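Local atomic coordinates of leucine aminopeptidase (Parabacteroides distasonis, PDB entry 3TC8), a protein that binds zinc and is probably an M28-family exopeptidase, with likely aminopeptidase or glutaminyl-peptide cyclotransferase activity. Residues Y53-L58 with A63-Q68; A70-Y75 with L80-I85; I86-P91 with N185-N190; F100-S105 with T248-Y253; A139-Q144 with T301-I306. All coordinates share one frame; numbering follows the deposited sequence. Where two conformers were deposited one is given.

Interaction 1: Y53-L58 with A63-Q68; sequences YLASEL and AKVYQQ
Ala55 and Leu58 of helix 53-58 face Val65 and Gln67 of strand 64-68. The two elements run nearly antiparallel, at 160°, with their axes 8.6 Å apart. The chain turns back between them, and one backbone bond ties the near ends: Ala63 N donates to Leu58 O over 3.2 Å, at 151°.

Gln67 makes the reach at the far end. Its CB starts alongside the helix rather than facing it. CG lies beside the backbone N (chi1 -60°), and the chain then runs extended. This carries the amide to the methyl of Ala55. CD lies 3.7 Å from Ala55 CB, and NE2 lies 3.6 Å from the same carbon. OE1 touches that methyl too, a little farther off. These are plain van der Waals contacts. The polar end is held elsewhere, because OE1 accepts a hydrogen bond from Arg83 NH1.

Val65 fills the middle. Its CG2 rests 3.8 Å from Leu58 CB and 4.0 Å from Ala55 O. Its other methyl, CG1, comes within 4.3 Å of Ala55 CB.

The helix thus packs on one face of the edge strand of the central sheet. Leu58 also touches Ile85 on the next strand and Ala139 on helix 125-144.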
# COMPACT_ATOMS: atom_id res chain seq x y z
N TYR A 53 -12.78 4.06 10.32
CA TYR A 53 -11.64 4.57 11.07
C TYR A 53 -10.61 5.25 10.17
O TYR A 53 -10.16 6.36 10.46
CB TYR A 53 -11.03 3.41 11.86
CG TYR A 53 -9.71 3.78 12.52
CD1 TYR A 53 -9.65 4.56 13.65
CD2 TYR A 53 -8.53 3.39 11.94
CE1 TYR A 53 -8.44 4.93 14.21
CE2 TYR A 53 -7.27 3.77 12.49
CZ TYR A 53 -7.27 4.60 13.61
OH TYR A 53 -6.09 5.00 14.18
N LEU A 54 -10.26 4.62 9.06
CA LEU A 54 -9.29 5.19 8.15
C LEU A 54 -9.78 6.51 7.56
O LEU A 54 -9.04 7.48 7.46
CB LEU A 54 -8.96 4.20 7.02
CG LEU A 54 -8.26 2.93 7.46
CD1 LEU A 54 -8.11 1.97 6.28
CD2 LEU A 54 -6.91 3.21 8.13
N ALA A 55 -11.05 6.54 7.16
CA ALA A 55 -11.63 7.76 6.62
C ALA A 55 -11.59 8.90 7.63
O ALA A 55 -11.28 10.05 7.30
CB ALA A 55 -13.04 7.53 6.13
N SER A 56 -11.95 8.60 8.88
CA SER A 56 -11.95 9.63 9.92
C SER A 56 -10.55 10.12 10.26
O SER A 56 -10.40 11.30 10.60
CB SER A 56 -12.77 9.21 11.14
OG SER A 56 -12.16 8.19 11.83
N GLU A 57 -9.57 9.25 10.19
CA GLU A 57 -8.25 9.63 10.49
C GLU A 57 -7.73 10.65 9.38
O GLU A 57 -7.21 11.73 9.68
CB GLU A 57 -7.43 8.34 10.70
CG GLU A 57 -6.18 8.61 11.43
CD GLU A 57 -6.34 8.91 12.95
OE1 GLU A 57 -5.38 9.47 13.54
OE2 GLU A 57 -7.41 8.59 13.56
N LEU A 58 -7.99 10.34 8.10
CA LEU A 58 -7.60 11.27 7.04
C LEU A 58 -8.32 12.61 7.19
O LEU A 58 -7.75 13.67 6.98
CB LEU A 58 -7.84 10.66 5.65
CG LEU A 58 -6.94 9.50 5.27
CD1 LEU A 58 -7.49 8.91 3.96
CD2 LEU A 58 -5.48 9.88 5.16
N ALA A 63 -7.45 16.37 5.30
CA ALA A 63 -7.66 15.94 3.93
C ALA A 63 -9.10 16.13 3.53
O ALA A 63 -10.03 15.96 4.33
CB ALA A 63 -7.25 14.49 3.76
N LYS A 64 -9.31 16.37 2.24
CA LYS A 64 -10.60 16.25 1.61
C LYS A 64 -10.81 14.77 1.28
O LYS A 64 -10.01 14.22 0.51
CB LYS A 64 -10.66 17.08 0.33
CG LYS A 64 -11.99 17.04 -0.33
CD LYS A 64 -12.03 17.88 -1.59
CE LYS A 64 -13.36 17.77 -2.34
NZ LYS A 64 -14.52 18.22 -1.53
N VAL A 65 -11.79 14.13 1.91
CA VAL A 65 -11.90 12.68 1.84
C VAL A 65 -13.04 12.29 0.89
O VAL A 65 -14.15 12.82 0.99
CB VAL A 65 -12.11 12.07 3.25
CG1 VAL A 65 -12.36 10.54 3.15
CG2 VAL A 65 -10.90 12.40 4.10
N TYR A 66 -12.71 11.38 0.01
CA TYR A 66 -13.69 10.74 -0.87
C TYR A 66 -13.74 9.26 -0.55
O TYR A 66 -12.72 8.64 -0.42
CB TYR A 66 -13.25 10.87 -2.34
CG TYR A 66 -12.89 12.19 -2.87
CD1 TYR A 66 -11.68 12.77 -2.57
CD2 TYR A 66 -13.71 12.83 -3.76
CE1 TYR A 66 -11.29 13.97 -3.09
CE2 TYR A 66 -13.35 14.07 -4.30
CZ TYR A 66 -12.12 14.62 -3.97
OH TYR A 66 -11.76 15.85 -4.49
N GLN A 67 -14.93 8.72 -0.38
CA GLN A 67 -15.11 7.30 -0.16
C GLN A 67 -15.79 6.71 -1.37
O GLN A 67 -16.98 6.97 -1.58
CB GLN A 67 -15.87 7.03 1.14
CG GLN A 67 -15.12 7.59 2.36
CD GLN A 67 -15.81 7.25 3.67
OE1 GLN A 67 -16.04 6.11 3.95
NE2 GLN A 67 -16.15 8.24 4.44
N GLN A 68 -15.06 6.00 -2.18
CA GLN A 68 -15.57 5.49 -3.43
C GLN A 68 -16.08 4.07 -3.20
O GLN A 68 -15.29 3.19 -3.02
CB GLN A 68 -14.45 5.53 -4.44
CG GLN A 68 -14.79 4.90 -5.75
CD GLN A 68 -13.61 5.05 -6.74
OE1 GLN A 68 -12.59 4.46 -6.57
NE2 GLN A 68 -13.83 5.88 -7.77

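Interaction 2: A70-Y75 with L80-I85; sequences AILTAY and LEARNI
Leu72 and Ala82 make the tight part of this contact. Leu72 CD1 presses on Ala82 CB at 3.5 Å, closer than usual for two carbons. CG of Leu72 sits beside the backbone N (chi1 -56°), and the extended side chain brings that methyl over the neighbouring strand. Leu80 lies on the same face, where its CD1 meets Ala74 CB at 4.1 Å. Helix 177-184 covers this face through Leu177 and Phe181, which touch Leu72.

The other face is looser and more exposed. Here Ile71 pairs with Glu81. Their side chains touch only lightly, in one modelled conformer of each, so this contact is doubtful. The carboxylate of Glu81 forms a salt bridge with Lys48.

The backbones form an antiparallel beta hairpin. Ala70 with Ala82 and Leu72 with Leu80 are hydrogen-bonded pairs, and Ile71 with Glu81 is the non-hydrogen-bonded pair between them. Leu80 N to Leu72 O is 2.8 Å and almost straight, at 176°. Ile71 CA adds a C-H...O contact to Leu80 O at 3.3 Å.

Four backbone bonds therefore fix the register. The side chains sort by face: Ala70 and Leu72 meet the helix, while Ile71 and the Glu81 carboxylate lie on the more exposed side.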
# COMPACT_ATOMS: atom_id res chain seq x y z
N ALA A 70 -18.12 0.71 -4.41
CA ALA A 70 -18.48 0.01 -5.62
C ALA A 70 -18.62 -1.46 -5.30
O ALA A 70 -17.88 -1.99 -4.47
CB ALA A 70 -17.42 0.19 -6.70
N ILE A 71 -19.53 -2.14 -5.99
CA ILE A 71 -19.62 -3.59 -5.90
C ILE A 71 -18.70 -4.21 -6.94
O ILE A 71 -18.91 -4.00 -8.15
CB ILE A 71 -21.08 -4.07 -6.07
CG1 ILE A 71 -22.01 -3.25 -5.18
CG2 ILE A 71 -21.18 -5.56 -5.74
CD1 ILE A 71 -21.71 -3.50 -3.71
N LEU A 72 -17.70 -4.93 -6.47
CA LEU A 72 -16.70 -5.53 -7.32
C LEU A 72 -16.91 -7.02 -7.30
O LEU A 72 -17.57 -7.52 -6.41
CB LEU A 72 -15.31 -5.16 -6.83
CG LEU A 72 -15.08 -3.65 -6.73
CD1 LEU A 72 -13.66 -3.36 -6.27
CD2 LEU A 72 -15.41 -2.88 -8.06
N THR A 73 -16.44 -7.72 -8.31
CA THR A 73 -16.69 -9.16 -8.42
C THR A 73 -15.40 -9.94 -8.29
O THR A 73 -14.47 -9.75 -9.06
CB THR A 73 -17.41 -9.49 -9.72
OG1 THR A 73 -18.61 -8.72 -9.78
CG2 THR A 73 -17.69 -11.00 -9.83
N ALA A 74 -15.32 -10.79 -7.27
CA ALA A 74 -14.17 -11.63 -7.05
C ALA A 74 -14.13 -12.79 -8.03
O ALA A 74 -15.12 -13.08 -8.74
CB ALA A 74 -14.17 -12.18 -5.61
N TYR A 75 -12.99 -13.47 -8.04
CA TYR A 75 -12.76 -14.60 -8.96
C TYR A 75 -13.82 -15.69 -8.87
O TYR A 75 -14.05 -16.38 -9.86
CB TYR A 75 -11.36 -15.22 -8.69
CG TYR A 75 -11.34 -16.02 -7.43
CD1 TYR A 75 -11.19 -15.42 -6.16
CD2 TYR A 75 -11.55 -17.39 -7.47
CE1 TYR A 75 -11.28 -16.16 -5.02
CE2 TYR A 75 -11.64 -18.13 -6.31
CZ TYR A 75 -11.52 -17.51 -5.08
OH TYR A 75 -11.63 -18.28 -3.94
N LEU A 80 -18.28 -8.09 -3.81
CA LEU A 80 -17.56 -7.41 -2.73
C LEU A 80 -18.02 -5.99 -2.61
O LEU A 80 -18.00 -5.22 -3.58
CB LEU A 80 -16.06 -7.42 -3.02
CG LEU A 80 -15.42 -8.78 -3.27
CD1 LEU A 80 -13.91 -8.62 -3.54
CD2 LEU A 80 -15.71 -9.77 -2.13
N GLU A 81 -18.42 -5.62 -1.39
CA GLU A 81 -18.81 -4.25 -1.05
C GLU A 81 -17.54 -3.46 -0.79
O GLU A 81 -17.06 -3.35 0.36
CB GLU A 81 -19.70 -4.31 0.20
CG GLU A 81 -20.93 -5.16 -0.05
CD GLU A 81 -21.86 -5.31 1.13
OE1 GLU A 81 -21.34 -5.48 2.29
OE2 GLU A 81 -23.13 -5.32 0.85
N ALA A 82 -16.91 -2.99 -1.86
CA ALA A 82 -15.59 -2.37 -1.80
C ALA A 82 -15.69 -0.88 -1.55
O ALA A 82 -16.68 -0.21 -1.90
CB ALA A 82 -14.85 -2.65 -3.10
N ARG A 83 -14.63 -0.35 -0.95
CA ARG A 83 -14.55 1.06 -0.62
C ARG A 83 -13.09 1.51 -0.73
O ARG A 83 -12.25 1.15 0.08
CB ARG A 83 -15.08 1.29 0.80
CG ARG A 83 -14.91 2.70 1.26
CD ARG A 83 -15.69 3.12 2.46
NE ARG A 83 -15.57 2.16 3.57
CZ ARG A 83 -15.90 2.41 4.83
NH1 ARG A 83 -16.05 3.65 5.25
NH2 ARG A 83 -15.99 1.42 5.67
N ASN A 84 -12.79 2.26 -1.78
CA ASN A 84 -11.51 2.95 -1.89
C ASN A 84 -11.61 4.26 -1.13
O ASN A 84 -12.62 4.94 -1.20
CB ASN A 84 -11.13 3.23 -3.35
CG ASN A 84 -10.98 1.99 -4.19
OD1 ASN A 84 -10.40 0.99 -3.76
ND2 ASN A 84 -11.43 2.08 -5.45
N ILE A 85 -10.58 4.59 -0.36
CA ILE A 85 -10.58 5.77 0.49
C ILE A 85 -9.50 6.71 0.04
O ILE A 85 -8.34 6.35 0.02
CB ILE A 85 -10.44 5.38 1.97
CG1 ILE A 85 -11.51 4.36 2.40
CG2 ILE A 85 -10.42 6.60 2.87
CD1 ILE A 85 -11.26 3.68 3.71

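Interaction 3: I86-P91 with N185-N190; sequences IGSFDP and NPHVPN
Ile86 and His187 bring together a strand and an irregular loop, with no backbone pairing between them. Residues 86-89 are extended and form the end of strand 79-89. Residues 185-190 leave the end of helix 177-184 without regular structure. The nearest CA atoms, those of Ile86 and His187, are 8.0 Å apart, and the side chains bridge this gap.

Ile86 CG2 sits over the centre of the imidazole. It is 3.9 Å from the ring centroid and 13° off the ring normal, a CH-pi contact. This branch is anti to the backbone N of Ile86, while CG1 lies beside that N. CD1, at the end of the CG1 branch, reaches His187 CB at 4.0 Å. On the opposite face of the ring Val188 CG2 lies toward the rim.

The polar ends look elsewhere. Ser88 OG is hydrogen-bonded to Asp152, and His187 ND1 to Trp182 NE1. The Tyr66 ring also meets His187 edge-to-face.

No hydrogen bond joins these two segments, which meet by dispersion and CH-pi contact. The loop has a polar tie to the edge strand, where Gln68 NE2 donates to Asn185 O. The bond to Trp182 ties the imidazole to the preceding helix.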
# COMPACT_ATOMS: atom_id res chain seq x y z
N ILE A 86 -9.91 7.92 -0.33
CA ILE A 86 -9.01 8.90 -0.90
C ILE A 86 -8.96 10.15 -0.01
O ILE A 86 -9.99 10.67 0.31
CB ILE A 86 -9.45 9.35 -2.32
CG1 ILE A 86 -9.54 8.16 -3.28
CG2 ILE A 86 -8.51 10.44 -2.86
CD1 ILE A 86 -10.86 7.59 -3.55
N GLY A 87 -7.76 10.55 0.39
CA GLY A 87 -7.57 11.81 1.10
C GLY A 87 -6.71 12.72 0.32
O GLY A 87 -5.55 12.44 0.04
N SER A 88 -7.24 13.88 -0.03
CA SER A 88 -6.52 14.83 -0.88
C SER A 88 -6.14 16.08 -0.09
O SER A 88 -7.01 16.74 0.53
CB SER A 88 -7.37 15.25 -2.08
OG SER A 88 -7.75 14.13 -2.85
N PHE A 89 -4.87 16.42 -0.14
CA PHE A 89 -4.36 17.64 0.47
C PHE A 89 -4.04 18.62 -0.64
O PHE A 89 -3.62 18.26 -1.74
CB PHE A 89 -3.12 17.32 1.26
CG PHE A 89 -3.34 16.44 2.44
CD1 PHE A 89 -3.69 16.97 3.68
CD2 PHE A 89 -3.10 15.08 2.36
CE1 PHE A 89 -3.80 16.17 4.78
CE2 PHE A 89 -3.22 14.31 3.47
CZ PHE A 89 -3.58 14.84 4.69
N ASP A 90 -4.22 19.93 -0.34
CA ASP A 90 -4.08 21.06 -1.33
C ASP A 90 -4.84 20.68 -2.60
O ASP A 90 -4.23 20.58 -3.69
CB ASP A 90 -2.58 21.33 -1.59
CG ASP A 90 -2.29 22.63 -2.34
OD1 ASP A 90 -3.22 23.40 -2.60
OD2 ASP A 90 -1.08 22.80 -2.68
N PRO A 91 -6.15 20.42 -2.47
CA PRO A 91 -6.86 19.74 -3.56
C PRO A 91 -6.96 20.47 -4.88
O PRO A 91 -7.16 19.82 -5.91
CB PRO A 91 -8.25 19.45 -2.98
CG PRO A 91 -8.37 20.21 -1.74
CD PRO A 91 -6.99 20.56 -1.27
N ASN A 185 -12.52 4.77 -13.21
CA ASN A 185 -13.52 5.65 -12.64
C ASN A 185 -12.87 6.47 -11.53
O ASN A 185 -13.15 6.26 -10.37
CB ASN A 185 -14.66 4.82 -11.99
CG ASN A 185 -15.37 3.94 -12.98
OD1 ASN A 185 -16.18 4.41 -13.77
ND2 ASN A 185 -15.06 2.66 -12.96
N PRO A 186 -12.00 7.44 -11.88
CA PRO A 186 -11.29 8.10 -10.80
C PRO A 186 -12.19 9.00 -10.00
O PRO A 186 -13.26 9.38 -10.44
CB PRO A 186 -10.19 8.86 -11.53
CG PRO A 186 -10.72 9.04 -12.91
CD PRO A 186 -11.46 7.76 -13.20
N HIS A 187 -11.74 9.37 -8.82
CA HIS A 187 -12.56 10.16 -7.91
C HIS A 187 -12.79 11.59 -8.35
O HIS A 187 -13.69 12.24 -7.84
CB HIS A 187 -11.92 10.14 -6.51
CG HIS A 187 -10.58 10.76 -6.47
ND1 HIS A 187 -9.46 10.17 -7.02
CD2 HIS A 187 -10.18 11.96 -5.97
CE1 HIS A 187 -8.44 10.99 -6.86
NE2 HIS A 187 -8.87 12.12 -6.29
N VAL A 188 -11.91 12.09 -9.20
CA VAL A 188 -12.13 13.35 -9.90
C VAL A 188 -11.85 13.05 -11.40
O VAL A 188 -11.02 12.20 -11.75
CB VAL A 188 -11.28 14.51 -9.40
CG1 VAL A 188 -11.60 14.86 -7.93
CG2 VAL A 188 -9.89 14.17 -9.54
N PRO A 189 -12.58 13.75 -12.29
CA PRO A 189 -12.45 13.44 -13.71
C PRO A 189 -11.04 13.60 -14.25
O PRO A 189 -10.35 14.57 -13.89
CB PRO A 189 -13.38 14.48 -14.36
CG PRO A 189 -14.35 14.86 -13.34
CD PRO A 189 -13.65 14.72 -12.01
N ASN A 190 -10.58 12.62 -15.01
CA ASN A 190 -9.28 12.65 -15.65
C ASN A 190 -8.16 12.89 -14.66
O ASN A 190 -7.15 13.55 -14.96
CB ASN A 190 -9.23 13.64 -16.79
CG ASN A 190 -10.23 13.34 -17.87
OD1 ASN A 190 -11.05 14.16 -18.16
ND2 ASN A 190 -10.26 12.09 -18.32

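Interaction 4: F100-S105 with T248-Y253; sequences FAHWDS and TDDHQY
Beside the zinc site, His102 meets Asp250 at the C-terminal end of strand 96-102. The zinc ion is bound by Asp127, Asp160 and His281, and the side chain of His102 lies about 5 Å from it. Across the contact His102 CB packs against Asp250 OD2 at 3.6 Å. No hydrogen bond crosses here. The other oxygen, Asp250 OD1, is bonded to Thr179.

His102 is gripped at both ring nitrogens. ND1 donates to Asp104 OD1 over 2.8 Å, at 153°, and meets that oxygen from above the carboxylate plane. NE2 is hydrogen-bonded to Asp127 OD1, consistent with a second-shell role in positioning this zinc ligand. The two bonds fix the rotation of the ring.

In this M28 alpha/beta fold the metal site lies at the strand ends of the central sheet, and helix 250-258 packs beside them. Phe100, two residues earlier on the strand, meets Asp250 and His251 of segment 248-253. Its CG lies between the backbone N and carbonyl carbon (chi1 59°), which turns the ring toward them. The ring edge does the touching: CZ is 3.8 Å from His251 CA, and CE2 is 4.0 Å from Asp250 CB. The His251 side chain crosses Phe100 at about a right angle, and its NE2 is bonded to Glu212.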
# COMPACT_ATOMS: atom_id res chain seq x y z
N PHE A 100 -0.03 5.55 -2.23
CA PHE A 100 -1.13 4.55 -2.15
C PHE A 100 -0.68 3.27 -1.54
O PHE A 100 0.49 2.97 -1.43
CB PHE A 100 -1.84 4.38 -3.51
CG PHE A 100 -1.01 3.95 -4.68
CD1 PHE A 100 -0.08 4.78 -5.29
CD2 PHE A 100 -1.22 2.71 -5.27
CE1 PHE A 100 0.59 4.44 -6.43
CE2 PHE A 100 -0.52 2.36 -6.42
CZ PHE A 100 0.35 3.20 -7.01
N ALA A 101 -1.68 2.51 -1.09
CA ALA A 101 -1.49 1.21 -0.42
C ALA A 101 -2.85 0.50 -0.43
O ALA A 101 -3.86 1.15 -0.59
CB ALA A 101 -1.04 1.44 1.04
N HIS A 102 -2.81 -0.82 -0.31
CA HIS A 102 -4.08 -1.55 -0.15
C HIS A 102 -4.38 -1.73 1.32
O HIS A 102 -3.49 -1.93 2.15
CB HIS A 102 -4.07 -2.91 -0.89
CG HIS A 102 -3.48 -4.06 -0.17
ND1 HIS A 102 -4.27 -4.93 0.56
CD2 HIS A 102 -2.22 -4.53 -0.05
CE1 HIS A 102 -3.52 -5.86 1.11
NE2 HIS A 102 -2.28 -5.67 0.74
N TRP A 103 -5.68 -1.72 1.67
CA TRP A 103 -6.10 -1.80 3.07
C TRP A 103 -6.85 -3.07 3.45
O TRP A 103 -7.05 -3.32 4.64
CB TRP A 103 -6.88 -0.55 3.52
CG TRP A 103 -8.25 -0.39 2.99
CD1 TRP A 103 -8.61 0.18 1.81
CD2 TRP A 103 -9.47 -0.70 3.66
NE1 TRP A 103 -9.98 0.23 1.71
CE2 TRP A 103 -10.54 -0.27 2.85
CE3 TRP A 103 -9.77 -1.30 4.89
CZ2 TRP A 103 -11.86 -0.46 3.23
CZ3 TRP A 103 -11.08 -1.45 5.27
CH2 TRP A 103 -12.10 -1.02 4.46
N ASP A 104 -7.34 -3.83 2.47
CA ASP A 104 -7.99 -5.09 2.75
C ASP A 104 -7.00 -6.14 3.23
O ASP A 104 -5.79 -6.06 2.97
CB ASP A 104 -8.73 -5.60 1.51
CG ASP A 104 -7.80 -5.87 0.33
OD1 ASP A 104 -7.00 -4.99 -0.02
OD2 ASP A 104 -7.92 -6.99 -0.25
N SER A 105 -7.57 -7.16 3.87
CA SER A 105 -6.83 -8.36 4.26
C SER A 105 -7.34 -9.54 3.46
O SER A 105 -8.53 -9.72 3.23
CB SER A 105 -7.12 -8.67 5.76
OG SER A 105 -6.83 -7.59 6.60
N THR A 248 3.30 -8.29 -9.45
CA THR A 248 1.93 -7.86 -9.71
C THR A 248 1.44 -7.11 -8.48
O THR A 248 1.46 -7.62 -7.38
CB THR A 248 1.02 -9.08 -9.94
OG1 THR A 248 1.49 -9.81 -11.06
CG2 THR A 248 -0.43 -8.64 -10.12
N ASP A 249 1.04 -5.87 -8.68
CA ASP A 249 0.57 -5.05 -7.56
C ASP A 249 -0.20 -3.87 -8.07
O ASP A 249 -0.34 -3.65 -9.29
CB ASP A 249 1.77 -4.63 -6.70
CG ASP A 249 1.48 -4.56 -5.22
OD1 ASP A 249 0.29 -4.55 -4.83
OD2 ASP A 249 2.48 -4.52 -4.41
N ASP A 250 -0.78 -3.08 -7.17
CA ASP A 250 -1.70 -2.05 -7.56
C ASP A 250 -1.10 -1.04 -8.53
O ASP A 250 -1.81 -0.46 -9.34
CB ASP A 250 -2.22 -1.30 -6.30
CG ASP A 250 -3.15 -2.13 -5.38
OD1 ASP A 250 -4.19 -2.54 -5.87
OD2 ASP A 250 -2.83 -2.30 -4.20
N HIS A 251 0.21 -0.80 -8.42
CA HIS A 251 0.84 0.21 -9.28
C HIS A 251 0.73 -0.11 -10.77
O HIS A 251 0.61 0.82 -11.58
CB HIS A 251 2.31 0.42 -8.88
CG HIS A 251 3.21 -0.74 -9.11
ND1 HIS A 251 2.89 -2.01 -8.69
CD2 HIS A 251 4.43 -0.80 -9.72
CE1 HIS A 251 3.87 -2.82 -9.05
NE2 HIS A 251 4.82 -2.11 -9.66
N GLN A 252 0.67 -1.39 -11.13
CA GLN A 252 0.55 -1.71 -12.57
C GLN A 252 -0.75 -1.18 -13.17
O GLN A 252 -0.79 -0.81 -14.32
CB GLN A 252 0.72 -3.17 -12.86
CG GLN A 252 -0.43 -4.01 -12.58
CD GLN A 252 -0.07 -5.48 -12.74
OE1 GLN A 252 0.90 -5.93 -12.13
NE2 GLN A 252 -0.90 -6.24 -13.47
N TYR A 253 -1.81 -1.17 -12.35
CA TYR A 253 -3.10 -0.75 -12.81
C TYR A 253 -3.25 0.77 -12.80
O TYR A 253 -4.00 1.32 -13.60
CB TYR A 253 -4.20 -1.48 -12.02
CG TYR A 253 -4.25 -2.94 -12.27
CD1 TYR A 253 -4.80 -3.44 -13.45
CD2 TYR A 253 -3.73 -3.83 -11.37
CE1 TYR A 253 -4.87 -4.82 -13.69
CE2 TYR A 253 -3.75 -5.21 -11.61
CZ TYR A 253 -4.32 -5.70 -12.75
OH TYR A 253 -4.37 -7.05 -12.95

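Interaction 5: A139-Q144 with T301-I306; sequences ARQIGQ and TVLEVI
Ile142 and Ile306 join two helices on one face of the central sheet. This is helix-to-helix packing in the alpha/beta fold of the M28 family, between the end of helix 125-144 and the C-terminal helix 292-308. The contact is sparse, with four touching residues and no hydrogen bond across it. The nearest CA atoms, those of Gln141 and Leu303, are 8.7 Å apart.

The side chains span this gap by their conformations. Ile142 starts beside the partner helix rather than facing it. Its CG1 is beside the backbone N (chi1 -67°), and an extended second torsion of 163° sends CD1 across. Ile306 faces the partner from its CB. Its CG1 is set between the backbone N and the carbonyl carbon, at chi1 69°, and CD1 again continues anti. The two side chains cross at about a right angle. Ile151 of strand 150-156 touches both isoleucines.

Gln141 and Leu303 form a second, weaker touch. The Gln141 amide folds back, so the aliphatic part meets the leucine. The amide NE2 is hydrogen-bonded to Glu137, one turn earlier on its own helix. Leu303 CD1 comes within 4.4 Å of Gln141 CG. The closest approach between the segments is methyl to methyl, Ile142 CD1 to Ile306 CD1, at 3.9 Å.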
# COMPACT_ATOMS: atom_id res chain seq x y z
N ALA A 139 0.55 11.21 6.14
CA ALA A 139 -0.55 12.11 6.00
C ALA A 139 -0.70 13.01 7.24
O ALA A 139 -1.04 14.19 7.14
CB ALA A 139 -1.85 11.30 5.74
N ARG A 140 -0.43 12.45 8.43
CA ARG A 140 -0.45 13.24 9.63
C ARG A 140 0.54 14.38 9.57
O ARG A 140 0.27 15.54 9.91
CB ARG A 140 -0.19 12.37 10.87
CG ARG A 140 -0.42 13.10 12.18
CD ARG A 140 -0.28 12.20 13.40
NE ARG A 140 1.11 11.82 13.65
CZ ARG A 140 1.90 12.38 14.53
NH1 ARG A 140 1.50 13.34 15.36
NH2 ARG A 140 3.13 11.96 14.60
N GLN A 141 1.74 14.09 9.05
CA GLN A 141 2.76 15.11 8.88
C GLN A 141 2.38 16.13 7.80
O GLN A 141 2.58 17.34 8.00
CB GLN A 141 4.08 14.48 8.55
CG GLN A 141 4.66 13.60 9.67
CD GLN A 141 4.83 14.28 10.97
OE1 GLN A 141 5.17 15.49 11.02
NE2 GLN A 141 4.60 13.56 12.08
N ILE A 142 1.81 15.69 6.70
CA ILE A 142 1.37 16.59 5.66
C ILE A 142 0.32 17.55 6.19
O ILE A 142 0.34 18.74 5.89
CB ILE A 142 0.83 15.81 4.42
CG1 ILE A 142 1.96 15.05 3.74
CG2 ILE A 142 0.09 16.73 3.46
CD1 ILE A 142 1.46 13.96 2.80
N GLY A 143 -0.63 17.05 6.99
CA GLY A 143 -1.64 17.89 7.54
C GLY A 143 -1.07 19.02 8.41
O GLY A 143 -1.65 20.08 8.50
N GLN A 144 0.05 18.77 9.06
CA GLN A 144 0.69 19.77 9.92
C GLN A 144 1.62 20.72 9.16
O GLN A 144 1.86 21.84 9.64
CB GLN A 144 1.52 19.08 11.01
CG GLN A 144 0.73 18.21 12.06
CD GLN A 144 1.64 17.22 12.98
OE1 GLN A 144 1.18 16.70 14.04
NE2 GLN A 144 2.88 17.00 12.58
N THR A 301 11.92 8.20 3.99
CA THR A 301 12.34 8.34 2.59
C THR A 301 11.24 8.98 1.76
O THR A 301 11.48 9.90 0.97
CB THR A 301 12.80 6.99 2.01
OG1 THR A 301 13.93 6.52 2.74
CG2 THR A 301 13.13 7.06 0.52
N VAL A 302 9.97 8.53 1.93
CA VAL A 302 8.91 9.12 1.18
C VAL A 302 8.76 10.60 1.53
O VAL A 302 8.54 11.44 0.65
CB VAL A 302 7.58 8.33 1.37
CG1 VAL A 302 6.43 9.08 0.77
CG2 VAL A 302 7.70 6.94 0.77
N LEU A 303 8.81 10.96 2.81
CA LEU A 303 8.72 12.38 3.17
C LEU A 303 9.81 13.20 2.48
O LEU A 303 9.59 14.28 1.99
CB LEU A 303 8.81 12.56 4.70
CG LEU A 303 7.59 12.09 5.49
CD1 LEU A 303 7.86 12.23 6.97
CD2 LEU A 303 6.35 12.86 5.11
N GLU A 304 11.03 12.70 2.55
CA GLU A 304 12.16 13.40 1.91
C GLU A 304 11.90 13.69 0.44
O GLU A 304 12.19 14.77 -0.04
CB GLU A 304 13.44 12.62 2.11
CG GLU A 304 14.70 13.32 1.56
CD GLU A 304 15.14 14.52 2.41
OE1 GLU A 304 14.82 14.57 3.62
OE2 GLU A 304 15.88 15.39 1.89
N VAL A 305 11.34 12.71 -0.27
CA VAL A 305 11.10 12.82 -1.66
C VAL A 305 9.98 13.83 -1.98
O VAL A 305 10.11 14.71 -2.86
CB VAL A 305 10.79 11.41 -2.19
CG1 VAL A 305 10.25 11.46 -3.61
CG2 VAL A 305 12.05 10.57 -2.08
N ILE A 306 8.85 13.74 -1.27
CA ILE A 306 7.73 14.58 -1.60
C ILE A 306 7.93 16.03 -1.14
O ILE A 306 7.37 16.93 -1.74
CB ILE A 306 6.36 14.02 -1.13
CG1 ILE A 306 6.23 14.05 0.41
CG2 ILE A 306 6.16 12.60 -1.70
CD1 ILE A 306 4.92 13.53 0.95

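Interactions 1, 2 and 3 share the hairpin of strands 64-73 and 79-89 at one edge of the sheet. Interaction 1 packs a helix on it, interaction 2 bonds its two strands, and interaction 3 brings a loop to the other face. Interaction 4 lies nearest the centre of the chain, beside the zinc site, where several buried polar groups are hydrogen-bonded. Interaction 5 joins two helices by apolar contact and is buried but far from that site. Interaction 2 is partly exposed, on its Ile71 and Glu81 face. Phe89 of 86-91 packs on Ala139 and Ile142, which links interactions 3 and 5. Arg83 O accepts from Trp103 NE1, which links interactions 2 and 4.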